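Local structure of cycloalternan-forming enzyme (Listeria monocytogenes serovar 1/2a, 5F7U) at residues L136-T141 with P147-S152; D404-Y409 with V460-G465; V865-P868 with E873-M876. The protein belongs to the multidomain proteins of glycosyl hydrolase family 31, built round a TIM barrel, and carries bound glycans and magnesium ions. The protein carries 1 engineered substitution. One frame throughout, in Å; residues are numbered along the deposited sequence.

Contact 1 of 3, residues L136-T141 with P147-S152; sequences LNMTAT and PKLYLS
The carbonyl oxygen of P147 accepts the backbone N-H of M138, with N to O 2.9 Å, and a water lies 3.0 Å from the same P147 O. That water lies 3.0 Å from N137 OD1 as well, so it can link backbone and side chain beside the strand pair. N137 OD1 takes a further bond from K148 NZ at 2.9 Å, with the ammonium in the plane of the amide carbonyl. The two side chains run side by side on one face of the sheet, and the lysine reaches the amide because its otherwise extended chain turns at the last bond (chi4 -87°). The other end of this amide, N137 ND2, is held by S126 on strand 106-129.

The two strands, 134-140 and 148-153, form an antiparallel beta hairpin in which L136 and L149 are the hydrogen-bonded pair: L136 N reaches L149 O at 2.7 Å, and L149 N returns a bond to L136 O. N137 and K148 form the neighbouring non-hydrogen-bonded pair. On the L136 and L149 face the contact turns apolar. In one of its two modelled conformers, the extended side chain of M138 slants across L149, while L136 CD1 touches L149 CD2 and L151 CD1. Y203 packs against M138 and L149 from strand 203-209. Toward the turn, P147 CG lies against M138 CB and is 4.2 Å from A140 CB.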
loop_
_atom_site.group_PDB
_atom_site.type_symbol
_atom_site.label_atom_id
_atom_site.label_comp_id
_atom_site.label_asym_id
_atom_site.label_seq_id
_atom_site.Cartn_x
_atom_site.Cartn_y
_atom_site.Cartn_z
ATOM N N LEU A 136 -14.683 10.822 -32.257
ATOM C CA LEU A 136 -14.678 12.267 -32.489
ATOM C C LEU A 136 -13.626 12.549 -33.550
ATOM O O LEU A 136 -12.444 12.339 -33.315
ATOM C CB LEU A 136 -14.359 13.019 -31.187
ATOM C CG LEU A 136 -15.199 12.698 -29.937
ATOM C CD1 LEU A 136 -14.738 13.547 -28.751
ATOM C CD2 LEU A 136 -16.682 12.922 -30.173
ATOM N N ASN A 137 -14.069 12.974 -34.731
ATOM C CA ASN A 137 -13.154 13.367 -35.799
ATOM C C ASN A 137 -12.697 14.782 -35.529
ATOM O O ASN A 137 -13.530 15.670 -35.298
ATOM C CB ASN A 137 -13.846 13.237 -37.152
ATOM C CG ASN A 137 -14.091 11.790 -37.531
ATOM O OD1 ASN A 137 -13.149 11.012 -37.670
ATOM N ND2 ASN A 137 -15.343 11.430 -37.712
ATOM N N MET A 138 -11.385 15.000 -35.564
ATOM C CA MET A 138 -10.818 16.259 -35.112
ATOM C C MET A 138 -9.914 16.933 -36.128
ATOM O O MET A 138 -9.354 16.273 -37.010
ATOM C CB MET A 138 -10.047 16.031 -33.814
ATOM C CG MET A 138 -10.948 15.662 -32.658
ATOM S SD MET A 138 -10.052 14.873 -31.319
ATOM C CE MET A 138 -11.191 15.233 -29.986
ATOM N N THR A 139 -9.792 18.252 -36.001
ATOM C CA THR A 139 -8.735 19.003 -36.700
ATOM C C THR A 139 -7.567 19.159 -35.735
ATOM O O THR A 139 -7.715 18.941 -34.529
ATOM C CB THR A 139 -9.184 20.377 -37.196
ATOM O OG1 THR A 139 -9.855 21.068 -36.138
ATOM C CG2 THR A 139 -10.105 20.218 -38.390
ATOM N N ALA A 140 -6.407 19.504 -36.277
ATOM C CA ALA A 140 -5.194 19.699 -35.494
ATOM C C ALA A 140 -4.720 21.147 -35.618
ATOM O O ALA A 140 -4.981 21.828 -36.617
ATOM C CB ALA A 140 -4.109 18.733 -35.954
ATOM N N THR A 141 -4.013 21.613 -34.602
ATOM C CA THR A 141 -3.504 22.992 -34.583
ATOM C C THR A 141 -2.357 23.240 -35.572
ATOM O O THR A 141 -2.126 24.373 -35.972
ATOM C CB THR A 141 -3.011 23.386 -33.188
ATOM O OG1 THR A 141 -1.994 22.470 -32.772
ATOM C CG2 THR A 141 -4.131 23.398 -32.183
ATOM N N PRO A 147 -6.701 13.667 -36.832
ATOM C CA PRO A 147 -6.862 12.909 -35.571
ATOM C C PRO A 147 -8.267 12.398 -35.287
ATOM O O PRO A 147 -9.260 12.989 -35.728
ATOM C CB PRO A 147 -6.421 13.875 -34.479
ATOM C CG PRO A 147 -6.265 15.202 -35.110
ATOM C CD PRO A 147 -6.265 15.061 -36.591
ATOM N N LYS A 148 -8.316 11.278 -34.579
ATOM C CA LYS A 148 -9.579 10.721 -34.098
ATOM C C LYS A 148 -9.416 10.394 -32.642
ATOM O O LYS A 148 -8.430 9.757 -32.262
ATOM C CB LYS A 148 -9.919 9.434 -34.841
ATOM C CG LYS A 148 -10.307 9.655 -36.301
ATOM C CD LYS A 148 -10.429 8.301 -36.974
ATOM C CE LYS A 148 -10.585 8.418 -38.485
ATOM N NZ LYS A 148 -12.026 8.581 -38.824
ATOM N N LEU A 149 -10.376 10.847 -31.832
ATOM C CA LEU A 149 -10.447 10.474 -30.425
ATOM C C LEU A 149 -11.630 9.527 -30.235
ATOM O O LEU A 149 -12.764 9.884 -30.548
ATOM C CB LEU A 149 -10.619 11.700 -29.545
ATOM C CG LEU A 149 -10.735 11.434 -28.036
ATOM C CD1 LEU A 149 -9.476 10.768 -27.463
ATOM C CD2 LEU A 149 -10.987 12.753 -27.321
ATOM N N TYR A 150 -11.354 8.353 -29.685
ATOM C CA TYR A 150 -12.384 7.343 -29.474
ATOM C C TYR A 150 -12.781 7.284 -28.021
ATOM O O TYR A 150 -11.919 7.219 -27.148
ATOM C CB TYR A 150 -11.850 5.972 -29.857
ATOM C CG TYR A 150 -11.496 5.873 -31.296
ATOM C CD1 TYR A 150 -12.466 5.551 -32.246
ATOM C CD2 TYR A 150 -10.183 6.066 -31.714
ATOM C CE1 TYR A 150 -12.127 5.447 -33.588
ATOM C CE2 TYR A 150 -9.839 5.962 -33.056
ATOM C CZ TYR A 150 -10.813 5.666 -33.976
ATOM O OH TYR A 150 -10.477 5.539 -35.297
ATOM N N LEU A 151 -14.089 7.261 -27.781
ATOM C CA LEU A 151 -14.628 7.160 -26.428
ATOM C C LEU A 151 -15.363 5.841 -26.317
ATOM O O LEU A 151 -16.136 5.486 -27.201
ATOM C CB LEU A 151 -15.610 8.301 -26.136
ATOM C CG LEU A 151 -15.229 9.740 -26.483
ATOM C CD1 LEU A 151 -16.356 10.694 -26.121
ATOM C CD2 LEU A 151 -13.952 10.158 -25.773
ATOM N N SER A 152 -15.120 5.133 -25.217
ATOM C CA SER A 152 -15.851 3.920 -24.910
ATOM C C SER A 152 -16.024 3.815 -23.403
ATOM O O SER A 152 -15.340 4.506 -22.634
ATOM C CB SER A 152 -15.138 2.676 -25.470
ATOM O OG SER A 152 -13.823 2.547 -24.941
HETATM O O HOH W 1 -10.525 12.393 -38.369
#

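Contact 2 of 3, residues D404-Y409 with V460-G465; sequences DEETYY and VLKDDG. With GLC (alpha-D-glucopyranose), chain F.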
loop_
_atom_site.group_PDB
_atom_site.type_symbol
_atom_site.label_atom_id
_atom_site.label_comp_id
_atom_site.label_asym_id
_atom_site.label_seq_id
_atom_site.Cartn_x
_atom_site.Cartn_y
_atom_site.Cartn_z
ATOM N N ASP A 404 24.993 -20.551 -3.206
ATOM C CA ASP A 404 26.395 -20.462 -3.619
ATOM C C ASP A 404 26.864 -19.043 -3.995
ATOM O O ASP A 404 28.053 -18.827 -4.235
ATOM C CB ASP A 404 26.654 -21.457 -4.778
ATOM C CG ASP A 404 25.849 -21.137 -6.052
ATOM O OD1 ASP A 404 25.108 -20.128 -6.105
ATOM O OD2 ASP A 404 25.967 -21.906 -7.033
ATOM N N GLU A 405 25.925 -18.093 -4.070
ATOM C CA GLU A 405 26.210 -16.686 -4.452
ATOM C C GLU A 405 26.836 -16.599 -5.854
ATOM O O GLU A 405 27.594 -15.663 -6.161
ATOM C CB GLU A 405 27.119 -15.996 -3.407
ATOM C CG GLU A 405 26.538 -15.970 -1.986
ATOM C CD GLU A 405 25.378 -14.986 -1.848
ATOM O OE1 GLU A 405 25.297 -14.038 -2.654
ATOM O OE2 GLU A 405 24.547 -15.144 -0.922
ATOM N N GLU A 406 26.512 -17.590 -6.690
ATOM C CA GLU A 406 26.957 -17.626 -8.069
ATOM C C GLU A 406 25.815 -17.944 -9.016
ATOM O O GLU A 406 25.520 -17.153 -9.898
ATOM C CB GLU A 406 28.082 -18.647 -8.243
ATOM C CG GLU A 406 29.369 -18.314 -7.501
ATOM C CD GLU A 406 30.081 -17.063 -8.004
ATOM O OE1 GLU A 406 29.680 -16.450 -9.023
ATOM O OE2 GLU A 406 31.069 -16.662 -7.342
ATOM N N THR A 407 25.194 -19.110 -8.836
ATOM C CA THR A 407 24.052 -19.517 -9.654
ATOM C C THR A 407 22.735 -19.020 -9.048
ATOM O O THR A 407 21.747 -18.844 -9.755
ATOM C CB THR A 407 23.936 -21.049 -9.770
ATOM O OG1 THR A 407 23.633 -21.622 -8.486
ATOM C CG2 THR A 407 25.239 -21.684 -10.343
ATOM N N TYR A 408 22.710 -18.881 -7.725
ATOM C CA TYR A 408 21.493 -18.550 -6.970
ATOM C C TYR A 408 20.372 -19.593 -7.072
ATOM O O TYR A 408 19.215 -19.286 -6.788
ATOM C CB TYR A 408 20.998 -17.118 -7.281
ATOM C CG TYR A 408 21.993 -16.107 -6.807
ATOM C CD1 TYR A 408 22.009 -15.710 -5.464
ATOM C CD2 TYR A 408 22.956 -15.596 -7.675
ATOM C CE1 TYR A 408 22.954 -14.822 -5.000
ATOM C CE2 TYR A 408 23.920 -14.701 -7.225
ATOM C CZ TYR A 408 23.899 -14.319 -5.885
ATOM O OH TYR A 408 24.857 -13.437 -5.427
ATOM N N TYR A 409 20.706 -20.818 -7.490
ATOM C CA TYR A 409 19.753 -21.912 -7.353
ATOM C C TYR A 409 20.340 -23.154 -6.672
ATOM O O TYR A 409 19.645 -24.163 -6.528
ATOM C CB TYR A 409 19.044 -22.236 -8.685
ATOM C CG TYR A 409 19.947 -22.732 -9.786
ATOM C CD1 TYR A 409 20.337 -24.068 -9.835
ATOM C CD2 TYR A 409 20.383 -21.869 -10.804
ATOM C CE1 TYR A 409 21.175 -24.529 -10.842
ATOM C CE2 TYR A 409 21.213 -22.324 -11.827
ATOM C CZ TYR A 409 21.600 -23.654 -11.837
ATOM O OH TYR A 409 22.409 -24.149 -12.844
ATOM N N VAL A 460 18.603 -11.913 -12.704
ATOM C CA VAL A 460 19.825 -11.719 -13.473
ATOM C C VAL A 460 20.710 -12.933 -13.261
ATOM O O VAL A 460 20.733 -13.482 -12.176
ATOM C CB VAL A 460 20.523 -10.390 -13.048
ATOM C CG1 VAL A 460 20.934 -10.405 -11.570
ATOM C CG2 VAL A 460 21.697 -10.044 -13.956
ATOM N N LEU A 461 21.400 -13.366 -14.318
ATOM C CA LEU A 461 22.485 -14.322 -14.181
ATOM C C LEU A 461 23.757 -13.525 -13.916
ATOM O O LEU A 461 24.178 -12.712 -14.751
ATOM C CB LEU A 461 22.628 -15.181 -15.436
ATOM C CG LEU A 461 23.721 -16.254 -15.382
ATOM C CD1 LEU A 461 23.161 -17.575 -15.890
ATOM C CD2 LEU A 461 24.950 -15.841 -16.172
ATOM N N LYS A 462 24.342 -13.758 -12.742
ATOM C CA LYS A 462 25.487 -12.995 -12.272
ATOM C C LYS A 462 26.688 -13.258 -13.161
ATOM O O LYS A 462 26.962 -14.403 -13.509
ATOM C CB LYS A 462 25.789 -13.353 -10.816
ATOM C CG LYS A 462 27.109 -12.794 -10.311
ATOM C CD LYS A 462 27.628 -13.603 -9.144
ATOM C CE LYS A 462 29.101 -13.320 -8.932
ATOM N NZ LYS A 462 29.517 -13.855 -7.611
ATOM N N ASP A 463 27.391 -12.193 -13.553
ATOM C CA ASP A 463 28.658 -12.356 -14.263
ATOM C C ASP A 463 29.625 -11.256 -13.849
ATOM O O ASP A 463 29.590 -10.153 -14.393
ATOM C CB ASP A 463 28.465 -12.382 -15.788
ATOM C CG ASP A 463 29.762 -12.662 -16.554
ATOM O OD1 ASP A 463 30.838 -12.813 -15.932
ATOM O OD2 ASP A 463 29.711 -12.720 -17.799
ATOM N N ASP A 464 30.490 -11.573 -12.893
ATOM C CA ASP A 464 31.499 -10.609 -12.440
ATOM C C ASP A 464 32.901 -10.906 -12.982
ATOM O O ASP A 464 33.904 -10.452 -12.424
ATOM C CB ASP A 464 31.501 -10.541 -10.918
ATOM C CG ASP A 464 31.941 -11.839 -10.271
ATOM O OD1 ASP A 464 32.048 -12.882 -10.959
ATOM O OD2 ASP A 464 32.175 -11.815 -9.051
ATOM N N GLY A 465 32.964 -11.686 -14.057
ATOM C CA GLY A 465 34.232 -12.009 -14.697
ATOM C C GLY A 465 35.058 -13.082 -14.015
ATOM O O GLY A 465 36.070 -13.492 -14.565
HETATM C C1 GLC F . 22.591 -9.131 -0.035
HETATM C C2 GLC F . 23.841 -8.737 -0.835
HETATM C C3 GLC F . 23.982 -9.586 -2.104
HETATM C C4 GLC F . 23.895 -11.079 -1.786
HETATM C C5 GLC F . 22.571 -11.336 -1.050
HETATM C C6 GLC F . 22.295 -12.799 -0.729
HETATM O O2 GLC F . 23.760 -7.364 -1.224
HETATM O O3 GLC F . 25.224 -9.297 -2.758
HETATM O O4 GLC F . 23.961 -11.824 -3.008
HETATM O O5 GLC F . 22.540 -10.556 0.163
HETATM O O6 GLC F . 23.212 -13.231 0.282
HETATM O O HOH W 2 23.374 -16.156 -11.445
HETATM O O HOH W 3 20.481 -15.859 -10.677
HETATM O O HOH W 4 27.791 -12.670 -5.956
#
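The backbones of D404-Y409 and V460-G465 stay apart, E406 and K462 being closest at 6.4 Å between CA atoms, and two waters bridge them: one from E406 O to K462 N, the other from V460 O, more weakly, to T407 O. The side chain of K462 crosses the gap. CG anti to the backbone N (chi1 170°) and an extended chain beyond it carry K462 NZ to E405 O, met almost end-on at 3.0 Å, and to E406 OE1 at 3.0 Å, a weak bond within a salt bridge. R471 shares that carboxylate. A third water links NZ to Y408 OH, and K462 CB lies at the edge of the tyrosine ring.

Y408 OH in turn donates to E405 OE1, on the anti side of the carboxylate. O4 and O6 of the bound alpha-D-glucopyranose donate to E405 OE1 and OE2 respectively, each at 2.6 Å. Earlier in the loop, D404 OD1 accepts the backbone N-H groups of E406, T407 and Y408 in an Asx turn and motif.

In this barrel-domain loop, the lysine therefore grips the backbone of the very residue whose carboxylate holds the sugar, and K462 and R471 together would probably steady the negative charge of E406.

Contact 3 of 3, residues V865-P868 with E873-M876; sequences VDLP and ETTM
V865 and M876 meet tip to tip inside a beta sandwich, where CG1 of V865 lies 3.6 Å from CE of M876. The two strands belong to different sheets: 862-867 to a six-stranded antiparallel one, 874-879 to a mixed one of five. They are joined by a short loop and face each other across the interior, so the contact is made by side chains alone. The backbones stand well apart, V865 and M876 being 8.8 Å distant between CA atoms.

Bends at chi2 (-57°) and chi3 (-61°) keep the chain of M876 compact and turn its sulfur and then its methyl toward the valine; M876 SD itself comes within 4.1 Å of V865 CG1. I931 on strand 929-934 touches both V865 and M876, and F828 and V830 on strand 825-830 touch the methionine. This pair is purely apolar.

Nearer the connecting loop a second pair is just as close and as buried, but sets methyl groups against a hydroxyl. L867 and T874 pass one another, pointing opposite ways, and both leucine methyls approach the hydroxyl oxygen. A922 lies against both residues from strand 917-922, and F828 also covers T874. The loose side comes only beyond this pair, at P868 and E873, which do not touch across the contact and take the chain to the partly exposed rim of the sandwich. There P868 packs on R850 and I852 of its own sheet, and the carboxylate of E873 makes a long, weak ion pair with K921.

With chi1 at -171°, L867 turns CG away from its own N and across the gap, which places L867 CD2 3.3 Å from T874 OG1 and L867 CD1 4.0 Å from T874 OG1.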
loop_
_atom_site.group_PDB
_atom_site.type_symbol
_atom_site.label_atom_id
_atom_site.label_comp_id
_atom_site.label_asym_id
_atom_site.label_seq_id
_atom_site.Cartn_x
_atom_site.Cartn_y
_atom_site.Cartn_z
ATOM N N VAL A 865 -28.611 -10.332 17.743
ATOM C CA VAL A 865 -27.558 -10.841 16.858
ATOM C C VAL A 865 -28.101 -12.064 16.123
ATOM O O VAL A 865 -28.596 -13.010 16.756
ATOM C CB VAL A 865 -26.264 -11.192 17.623
ATOM C CG1 VAL A 865 -25.181 -11.699 16.656
ATOM C CG2 VAL A 865 -25.750 -9.982 18.388
ATOM N N ASP A 866 -28.034 -12.007 14.796
ATOM C CA ASP A 866 -28.451 -13.108 13.955
ATOM C C ASP A 866 -27.204 -13.853 13.534
ATOM O O ASP A 866 -26.429 -13.379 12.689
ATOM C CB ASP A 866 -29.246 -12.599 12.754
ATOM C CG ASP A 866 -30.636 -12.094 13.132
ATOM O OD1 ASP A 866 -31.112 -12.300 14.292
ATOM O OD2 ASP A 866 -31.281 -11.492 12.239
ATOM N N LEU A 867 -26.998 -15.003 14.167
ATOM C CA LEU A 867 -25.816 -15.820 13.922
ATOM C C LEU A 867 -26.167 -16.913 12.901
ATOM O O LEU A 867 -27.175 -17.597 13.054
ATOM C CB LEU A 867 -25.335 -16.407 15.250
ATOM C CG LEU A 867 -24.013 -17.154 15.402
ATOM C CD1 LEU A 867 -22.817 -16.215 15.314
ATOM C CD2 LEU A 867 -24.029 -17.879 16.738
ATOM N N PRO A 868 -25.363 -17.052 11.825
ATOM C CA PRO A 868 -25.672 -18.095 10.853
ATOM C C PRO A 868 -25.203 -19.442 11.405
ATOM O O PRO A 868 -24.621 -19.476 12.495
ATOM C CB PRO A 868 -24.837 -17.678 9.638
ATOM C CG PRO A 868 -23.623 -17.061 10.241
ATOM C CD PRO A 868 -24.115 -16.345 11.486
ATOM N N GLU A 873 -18.176 -23.352 18.263
ATOM C CA GLU A 873 -18.681 -22.514 19.357
ATOM C C GLU A 873 -18.298 -21.056 19.072
ATOM O O GLU A 873 -17.225 -20.781 18.538
ATOM C CB GLU A 873 -18.041 -22.993 20.654
ATOM C CG GLU A 873 -18.281 -22.190 21.924
ATOM C CD GLU A 873 -17.627 -22.877 23.114
ATOM O OE1 GLU A 873 -18.184 -23.887 23.589
ATOM O OE2 GLU A 873 -16.550 -22.434 23.564
ATOM N N THR A 874 -19.198 -20.135 19.370
ATOM C CA THR A 874 -18.928 -18.723 19.144
ATOM C C THR A 874 -19.153 -17.931 20.422
ATOM O O THR A 874 -20.045 -18.252 21.192
ATOM C CB THR A 874 -19.803 -18.127 18.015
ATOM O OG1 THR A 874 -21.170 -18.426 18.271
ATOM C CG2 THR A 874 -19.434 -18.691 16.653
ATOM N N THR A 875 -18.350 -16.891 20.625
ATOM C CA THR A 875 -18.545 -15.968 21.733
ATOM C C THR A 875 -18.734 -14.565 21.165
ATOM O O THR A 875 -17.860 -14.059 20.464
ATOM C CB THR A 875 -17.348 -15.968 22.708
ATOM O OG1 THR A 875 -17.129 -17.292 23.229
ATOM C CG2 THR A 875 -17.584 -14.994 23.873
ATOM N N MET A 876 -19.873 -13.946 21.447
ATOM C CA MET A 876 -20.033 -12.527 21.147
ATOM C C MET A 876 -19.441 -11.716 22.302
ATOM O O MET A 876 -19.636 -12.068 23.474
ATOM C CB MET A 876 -21.516 -12.133 20.992
ATOM C CG MET A 876 -22.343 -12.948 20.011
ATOM S SD MET A 876 -21.720 -12.996 18.314
ATOM C CE MET A 876 -21.780 -11.276 17.853
#

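In the fold
The three contacts follow one another along the chain and lie in separate parts of it, none touching another. Contact 2 alone belongs to a glycan pocket, to which the TIM-barrel domain contributes E405 and Y408 and where N372 also bonds the glucose. Contacts 1 and 2 are about 51 Å apart between centres, with nearest atoms about 38 Å apart. Contacts 2 and 3 are about 56 Å apart between centres. Contacts 1 and 3 stand farthest apart, about 59 Å between centres. Magnesium ions lie near two of them: about 11 Å from the side chain of E405 and about 10 Å from that of T874. Polar bridging dominates contact 2, apolar packing contact 3, and contact 1 combines both.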